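Local coordinates for phosphoprotein (Lettuce necrotic yellows virus, PDB 3T4R) that probably acts as a non-catalytic cofactor of the viral RNA polymerase, steadying it on the nucleoprotein-RNA template and binding soluble nucleoprotein, at residues A[9-14]-A[37-42]; A[13-18]-A[44-49]. All coordinates share one frame; numbering follows the deposited sequence. Where two conformers were deposited one is given.

In the fold
The C-terminal domain of the phosphoprotein is a small helical bundle, and both contacts start from its first long helix, 4-14. Interaction 1 comes first along the chain: residues 9-14 meet 37-42 on helix 36-41, closing a loop that holds helices 19-22 and 27-33. Interaction 2 begins at the end of the same helix, where residues 13-18 meet 44-49 in the link leading to helix 50-72. The two share Ala13 and Asp14, and interaction 2 is shifted toward the C terminus at both ends, so the closures overlap and neither encloses the other. Ile54 of helix 50-72 is touched by both Ile38 and Leu15, which ties the neighbouring contacts to the long C-terminal helix.

Interaction 1. Residues A[9-14]-A[37-42]; sequences EKLLAD and DILAMA
Leu11 and Leu39 have the closest CA atoms, 7.3 Å apart, where helix 4-14 passes the short helix 36-41. One side chain carries the contact from the first helix. Leu11 points toward the second segment, its CG about 30° short of anti to the backbone N (chi1 -149°), a setting from which its two methyls reach different partners. CD2 meets the CB of Ala42 at 3.8 Å, with Leu11 CG also close to that methyl. CD1 reaches the backbone instead, coming within 4.1 Å of Leu39 CA and 4.2 Å of the carbonyl O of Ile38. Leu39 adds a looser touch through its own branch, Leu11 CD1 standing 4.4 Å from Leu39 CD2. The chain at Ala42 is still tied to the helix by a hydrogen bond from Ala42 N to Leu39 O (3.0 Å).

Around this site Leu11 also touches Val34, while Ile38 turns to Ile54 and Asn61 of helix 50-72. Leu11 thus joins helix 4-14 to helix 36-41 and the turn after it. The side-chain contacts between the two segments are apolar, so the junction probably rests on dispersion and burial from water.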
ATOM      1  N   GLU A   9       0.777  -1.525   7.098  1.00 32.48           N
ATOM      2  CA  GLU A   9       1.775  -0.464   7.303  1.00 34.04           C
ATOM      3  C   GLU A   9       3.199  -1.043   7.219  1.00 34.15           C
ATOM      4  O   GLU A   9       4.082  -0.455   6.629  1.00 35.03           O
ATOM      5  CB  GLU A   9       1.503   0.266   8.613  1.00 34.66           C
ATOM      6  CG  GLU A   9       0.244   1.128   8.567  1.00 38.28           C
ATOM      7  CD  GLU A   9      -0.091   1.778   9.916  1.00 47.72           C
ATOM      8  OE1 GLU A   9       0.830   2.031  10.735  1.00 51.66           O
ATOM      9  OE2 GLU A   9      -1.290   1.984  10.219  1.00 55.13           O
ATOM     10  N   LYS A  10       3.389  -2.233   7.749  1.00 34.44           N
ATOM     11  CA  LYS A  10       4.673  -2.928   7.732  1.00 33.96           C
ATOM     12  C   LYS A  10       4.963  -3.349   6.304  1.00 34.10           C
ATOM     13  O   LYS A  10       6.089  -3.282   5.915  1.00 34.40           O
ATOM     14  CB  LYS A  10       4.600  -4.179   8.629  1.00 35.91           C
ATOM     15  CG  LYS A  10       5.873  -4.933   8.726  1.00 37.55           C
ATOM     16  CD  LYS A  10       5.810  -6.343   9.350  1.00 40.64           C
ATOM     17  CE  LYS A  10       5.405  -6.321  10.792  1.00 42.62           C
ATOM     18  NZ  LYS A  10       5.484  -7.681  11.439  1.00 50.33           N
ATOM     19  N   LEU A  11       3.948  -3.762   5.526  1.00 32.48           N
ATOM     20  CA  LEU A  11       4.162  -4.092   4.148  1.00 33.60           C
ATOM     21  C   LEU A  11       4.594  -2.912   3.364  1.00 33.29           C
ATOM     22  O   LEU A  11       5.515  -2.995   2.576  1.00 36.16           O
ATOM     23  CB  LEU A  11       2.878  -4.616   3.510  1.00 34.37           C
ATOM     24  CG  LEU A  11       2.892  -5.636   2.387  1.00 37.66           C
ATOM     25  CD1 LEU A  11       1.755  -5.488   1.430  1.00 37.24           C
ATOM     26  CD2 LEU A  11       4.207  -5.956   1.630  1.00 37.44           C
ATOM     27  N   LEU A  12       3.899  -1.803   3.522  1.00 32.26           N
ATOM     28  CA  LEU A  12       4.290  -0.567   2.867  1.00 33.50           C
ATOM     29  C   LEU A  12       5.772  -0.208   3.189  1.00 34.93           C
ATOM     30  O   LEU A  12       6.498   0.220   2.313  1.00 34.78           O
ATOM     31  CB  LEU A  12       3.385   0.567   3.306  1.00 32.57           C
ATOM     32  CG  LEU A  12       1.944   0.510   2.835  1.00 35.11           C
ATOM     33  CD1 LEU A  12       1.082   1.612   3.411  1.00 32.33           C
ATOM     34  CD2 LEU A  12       1.943   0.614   1.264  1.00 39.04           C
ATOM     35  N   ALA A  13       6.208  -0.340   4.443  1.00 33.62           N
ATOM     36  CA  ALA A  13       7.640  -0.178   4.750  1.00 34.70           C
ATOM     37  C   ALA A  13       8.586  -1.189   4.072  1.00 37.48           C
ATOM     38  O   ALA A  13       9.697  -0.812   3.674  1.00 38.81           O
ATOM     39  CB  ALA A  13       7.858  -0.209   6.243  1.00 36.39           C
ATOM     40  N   ASP A  14       8.148  -2.453   3.993  1.00 36.88           N
ATOM     41  CA  ASP A  14       8.927  -3.541   3.447  1.00 38.17           C
ATOM     42  C   ASP A  14       9.015  -3.346   1.976  1.00 40.36           C
ATOM     43  O   ASP A  14       9.909  -3.876   1.338  1.00 44.21           O
ATOM     44  CB  ASP A  14       8.242  -4.863   3.716  1.00 37.25           C
ATOM     45  CG  ASP A  14       8.394  -5.336   5.148  1.00 42.47           C
ATOM     46  OD1 ASP A  14       9.307  -4.875   5.888  1.00 38.38           O
ATOM     47  OD2 ASP A  14       7.605  -6.227   5.532  1.00 48.13           O
ATOM     48  N   ASP A  37      -6.398  -8.385  -0.354  1.00 45.45           N
ATOM     49  CA  ASP A  37      -5.882  -9.233  -1.423  0.50 48.94           C
ATOM     50  C   ASP A  37      -4.423  -8.906  -1.694  1.00 45.97           C
ATOM     51  O   ASP A  37      -3.661  -9.750  -2.089  1.00 49.45           O
ATOM     52  CB  ASP A  37      -6.725  -9.126  -2.716  0.50 53.08           C
ATOM     53  CG  ASP A  37      -6.771  -7.683  -3.337  0.50 54.12           C
ATOM     54  OD1 ASP A  37      -6.332  -7.480  -4.503  0.50 58.72           O
ATOM     55  OD2 ASP A  37      -7.320  -6.762  -2.691  0.50 54.64           O
ATOM     56  N   ILE A  38      -4.050  -7.644  -1.515  1.00 43.02           N
ATOM     57  CA  ILE A  38      -2.650  -7.219  -1.737  1.00 42.64           C
ATOM     58  C   ILE A  38      -1.735  -7.615  -0.581  1.00 42.25           C
ATOM     59  O   ILE A  38      -0.639  -8.136  -0.792  1.00 45.16           O
ATOM     60  CB  ILE A  38      -2.560  -5.713  -2.116  1.00 42.51           C
ATOM     61  CG1 ILE A  38      -3.222  -5.510  -3.508  1.00 46.15           C
ATOM     62  CG2 ILE A  38      -1.095  -5.225  -2.096  1.00 41.17           C
ATOM     63  CD1 ILE A  38      -3.136  -4.126  -4.012  1.00 51.41           C
ATOM     64  N   LEU A  39      -2.230  -7.433   0.644  1.00 39.88           N
ATOM     65  CA  LEU A  39      -1.538  -7.912   1.801  1.00 41.56           C
ATOM     66  C   LEU A  39      -1.265  -9.397   1.670  1.00 46.16           C
ATOM     67  O   LEU A  39      -0.204  -9.833   2.010  1.00 49.67           O
ATOM     68  CB  LEU A  39      -2.391  -7.732   3.050  1.00 41.20           C
ATOM     69  CG  LEU A  39      -1.782  -7.449   4.437  1.00 43.34           C
ATOM     70  CD1 LEU A  39      -2.597  -8.052   5.467  1.00 39.64           C
ATOM     71  CD2 LEU A  39      -0.298  -7.701   4.605  1.00 37.33           C
ATOM     72  N   ALA A  40      -2.258 -10.156   1.198  1.00 47.27           N
ATOM     73  CA  ALA A  40      -2.239 -11.611   1.159  1.00 51.94           C
ATOM     74  C   ALA A  40      -1.150 -12.081   0.225  1.00 54.64           C
ATOM     75  O   ALA A  40      -0.563 -13.131   0.413  1.00 58.69           O
ATOM     76  CB  ALA A  40      -3.536 -12.096   0.704  1.00 52.93           C
HETATM   77  N   MSE A  41      -0.837 -11.240  -0.751  1.00 54.47           N
HETATM   78  CA  MSE A  41       0.225 -11.528  -1.738  1.00 58.27           C
HETATM   79  C   MSE A  41       1.574 -11.725  -1.053  1.00 61.12           C
HETATM   80  O   MSE A  41       2.414 -12.521  -1.519  1.00 65.89           O
HETATM   81  CB  MSE A  41       0.328 -10.389  -2.758  1.00 56.81           C
HETATM   82  CG  MSE A  41      -0.791 -10.370  -3.803  1.00 59.09           C
HETATM   83 SE   MSE A  41      -0.515  -8.978  -5.197  0.90 68.26          SE
HETATM   84  CE  MSE A  41      -1.824  -9.628  -6.518  0.50 70.71           C
ATOM     85  N   ALA A  42       1.751 -11.013   0.060  1.00 58.03           N
ATOM     86  CA  ALA A  42       3.009 -10.973   0.782  1.00 61.95           C
ATOM     87  C   ALA A  42       3.081 -12.050   1.858  1.00 67.06           C
ATOM     88  O   ALA A  42       4.090 -12.157   2.556  1.00 71.39           O
ATOM     89  CB  ALA A  42       3.156  -9.629   1.419  1.00 57.84           C
TER

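Interaction 2. Residues A[13-18]-A[44-49]; sequences ADLDWE and DGLTPE
Leu15 and Leu46 meet methyl to methyl just where a Schellman motif ends helix 4-14. In that motif the NH of Asp16 bonds to the carbonyl of Ala13 (N to O 3.0 Å), and Trp17 N lies 3.0 Å from Leu12 O, a probable hydrogen bond that closes the wider turn. Asp16, with its positive phi of 83°, turns the chain out of the helix as the C-prime residue.

The packed part of the contact is narrow. Leu15 CD2 touches Leu46 CD1 at 3.8 Å, and the two side chains cross at about a right angle, each offering one branch. In both leucines CG stands anti to the carbonyl carbon, beside the backbone N (chi1 -65° in Leu15 and -81° in Leu46), which lets these two methyls extend across the gap and meet crosswise. Leu15 is buried, and Lys51, Ile54 and Ile58 of helix 50-72 also touch its side chain. The same helix holds the turn by polar means: Gln55 NE2 bonds to Leu15 O, and Asp16 OD2 forms a salt bridge with Lys51 NZ.

Toward solvent the contact slackens. The exposed Asp14 sets out toward the other segment, yet its side chain comes no nearer than 4.7 Å, and Asp14 O lies 4.3 Å from Leu46 CD1, a long contact. Beyond Leu46 the connecting segment is poorly defined: the side chain of Thr47 is not modelled, Pro48 is poorly ordered, and the cis peptide modelled before Thr47 is best treated with caution. The junction thus brings the end of the first helix beside the link into the last one by a single leucine pair. Behind that pair, Leu15 CB lies in plane at the edge of the Trp17 ring.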
ATOM      1  N   ALA A  13       6.208  -0.340   4.443  1.00 33.62           N
ATOM      2  CA  ALA A  13       7.640  -0.178   4.750  1.00 34.70           C
ATOM      3  C   ALA A  13       8.586  -1.189   4.072  1.00 37.48           C
ATOM      4  O   ALA A  13       9.697  -0.812   3.674  1.00 38.81           O
ATOM      5  CB  ALA A  13       7.858  -0.209   6.243  1.00 36.39           C
ATOM      6  N   ASP A  14       8.148  -2.453   3.993  1.00 36.88           N
ATOM      7  CA  ASP A  14       8.927  -3.541   3.447  1.00 38.17           C
ATOM      8  C   ASP A  14       9.015  -3.346   1.976  1.00 40.36           C
ATOM      9  O   ASP A  14       9.909  -3.876   1.338  1.00 44.21           O
ATOM     10  CB  ASP A  14       8.242  -4.863   3.716  1.00 37.25           C
ATOM     11  CG  ASP A  14       8.394  -5.336   5.148  1.00 42.47           C
ATOM     12  OD1 ASP A  14       9.307  -4.875   5.888  1.00 38.38           O
ATOM     13  OD2 ASP A  14       7.605  -6.227   5.532  1.00 48.13           O
ATOM     14  N   LEU A  15       8.069  -2.600   1.400  1.00 38.33           N
ATOM     15  CA  LEU A  15       8.116  -2.285  -0.030  1.00 38.78           C
ATOM     16  C   LEU A  15       8.770  -0.924  -0.323  1.00 39.82           C
ATOM     17  O   LEU A  15       8.722  -0.444  -1.436  1.00 40.14           O
ATOM     18  CB  LEU A  15       6.689  -2.307  -0.597  1.00 38.37           C
ATOM     19  CG  LEU A  15       5.991  -3.660  -0.588  1.00 39.23           C
ATOM     20  CD1 LEU A  15       4.522  -3.454  -1.113  1.00 42.14           C
ATOM     21  CD2 LEU A  15       6.671  -4.704  -1.457  1.00 42.71           C
ATOM     22  N   ASP A  16       9.405  -0.334   0.690  1.00 38.98           N
ATOM     23  CA  ASP A  16      10.278   0.847   0.543  1.00 42.06           C
ATOM     24  C   ASP A  16       9.573   2.165   0.520  1.00 41.12           C
ATOM     25  O   ASP A  16      10.156   3.126   0.252  1.00 43.67           O
ATOM     26  CB  ASP A  16      11.262   0.696  -0.624  1.00 45.81           C
ATOM     27  CG  ASP A  16      12.372  -0.313  -0.300  1.00 51.16           C
ATOM     28  OD1 ASP A  16      13.036  -0.210   0.754  1.00 47.58           O
ATOM     29  OD2 ASP A  16      12.514  -1.275  -1.090  1.00 52.37           O
ATOM     30  N   TRP A  17       8.316   2.208   0.918  1.00 39.54           N
ATOM     31  CA  TRP A  17       7.667   3.474   1.149  1.00 41.88           C
ATOM     32  C   TRP A  17       8.344   4.097   2.348  1.00 43.84           C
ATOM     33  O   TRP A  17       8.783   3.366   3.255  1.00 42.83           O
ATOM     34  CB  TRP A  17       6.149   3.244   1.408  1.00 40.24           C
ATOM     35  CG  TRP A  17       5.392   3.511   0.169  1.00 46.03           C
ATOM     36  CD1 TRP A  17       4.950   4.711  -0.249  1.00 52.33           C
ATOM     37  CD2 TRP A  17       5.068   2.576  -0.887  1.00 46.55           C
ATOM     38  NE1 TRP A  17       4.350   4.605  -1.493  1.00 57.92           N
ATOM     39  CE2 TRP A  17       4.402   3.296  -1.897  1.00 52.49           C
ATOM     40  CE3 TRP A  17       5.273   1.215  -1.066  1.00 42.91           C
ATOM     41  CZ2 TRP A  17       3.949   2.687  -3.095  1.00 50.59           C
ATOM     42  CZ3 TRP A  17       4.838   0.622  -2.211  1.00 43.81           C
ATOM     43  CH2 TRP A  17       4.197   1.351  -3.228  1.00 47.42           C
ATOM     44  N   GLU A  18       8.460   5.410   2.412  1.00 44.83           N
ATOM     45  CA  GLU A  18       9.231   5.954   3.529  1.00 45.80           C
ATOM     46  C   GLU A  18       8.294   5.897   4.714  1.00 43.54           C
ATOM     47  O   GLU A  18       7.086   6.057   4.561  1.00 43.58           O
ATOM     48  CB  GLU A  18       9.742   7.370   3.205  1.00 52.93           C
ATOM     49  CG  GLU A  18      11.158   7.817   3.748  1.00 60.13           C
ATOM     50  CD  GLU A  18      12.358   6.993   3.235  1.00 64.37           C
ATOM     51  OE1 GLU A  18      12.484   6.882   1.998  1.00 67.88           O
ATOM     52  OE2 GLU A  18      13.173   6.458   4.064  1.00 66.45           O
ATOM     53  N   ASP A  44       3.209 -15.546   2.345  1.00 87.98           N
ATOM     54  CA  ASP A  44       4.315 -16.537   2.448  1.00 97.95           C
ATOM     55  C   ASP A  44       5.659 -15.879   2.161  1.00 98.65           C
ATOM     56  O   ASP A  44       6.691 -16.554   1.810  1.00105.13           O
ATOM     57  CB  ASP A  44       4.088 -17.730   1.526  1.00103.74           C
ATOM     58  CG  ASP A  44       2.709 -18.339   1.720  1.00105.29           C
ATOM     59  OD1 ASP A  44       2.601 -19.299   2.568  1.00112.34           O
ATOM     60  OD2 ASP A  44       1.730 -17.804   1.054  1.00 99.60           O
ATOM     61  N   GLY A  45       5.601 -14.525   2.287  1.00 90.44           N
ATOM     62  CA  GLY A  45       6.850 -13.763   2.327  1.00 90.81           C
ATOM     63  C   GLY A  45       7.135 -13.075   0.996  1.00 87.51           C
ATOM     64  O   GLY A  45       6.460 -13.324  -0.063  1.00 85.47           O
ATOM     65  N   LEU A  46       8.080 -12.146   1.075  1.00 89.56           N
ATOM     66  CA  LEU A  46       8.549 -11.475  -0.096  1.00 86.52           C
ATOM     67  C   LEU A  46       9.711 -12.309  -0.506  1.00 97.43           C
ATOM     68  O   LEU A  46      10.012 -13.339   0.135  1.00106.09           O
ATOM     69  CB  LEU A  46       8.986 -10.059   0.250  1.00 80.98           C
ATOM     70  CG  LEU A  46       7.905  -8.980   0.374  1.00 71.52           C
ATOM     71  CD1 LEU A  46       8.559  -7.670  -0.076  1.00 69.05           C
ATOM     72  CD2 LEU A  46       6.660  -9.195  -0.588  1.00 64.00           C
ATOM     73  N   THR A  47      10.425 -11.878  -1.536  1.00 99.67           N
ATOM     74  CA  THR A  47      10.205 -10.584  -2.189  1.00 92.54           C
ATOM     75  C   THR A  47      10.485 -10.828  -3.638  1.00 97.67           C
ATOM     76  O   THR A  47      10.148  -9.945  -4.475  1.00 93.06           O
ATOM     77  N   PRO A  48      11.031 -12.037  -3.962  1.00108.66           N
ATOM     78  CA  PRO A  48      11.377 -12.307  -5.319  1.00116.78           C
ATOM     79  C   PRO A  48      11.531 -10.975  -6.055  1.00113.15           C
ATOM     80  O   PRO A  48      12.465 -10.183  -5.778  1.00114.51           O
ATOM     81  CB  PRO A  48      10.075 -13.041  -5.816  1.00114.49           C
ATOM     82  CG  PRO A  48       9.272 -13.442  -4.378  1.00108.57           C
ATOM     83  CD  PRO A  48      10.531 -13.337  -3.431  1.00112.80           C
ATOM     84  N   GLU A  49      10.620 -10.783  -7.010  1.00110.61           N
ATOM     85  CA  GLU A  49      10.167  -9.483  -7.429  1.00103.97           C
ATOM     86  C   GLU A  49       8.676  -9.540  -7.395  1.00 92.85           C
ATOM     87  O   GLU A  49       7.983  -8.993  -8.280  1.00 88.93           O
ATOM     88  CB  GLU A  49      10.742  -9.078  -8.790  1.00110.55           C
ATOM     89  CG  GLU A  49      11.154  -7.598  -8.704  1.00106.62           C
ATOM     90  CD  GLU A  49      11.409  -7.104  -7.182  1.00100.18           C
ATOM     91  OE1 GLU A  49      11.068  -5.806  -6.849  1.00 93.04           O
ATOM     92  OE2 GLU A  49      12.047  -7.948  -6.424  1.00105.16           O
TER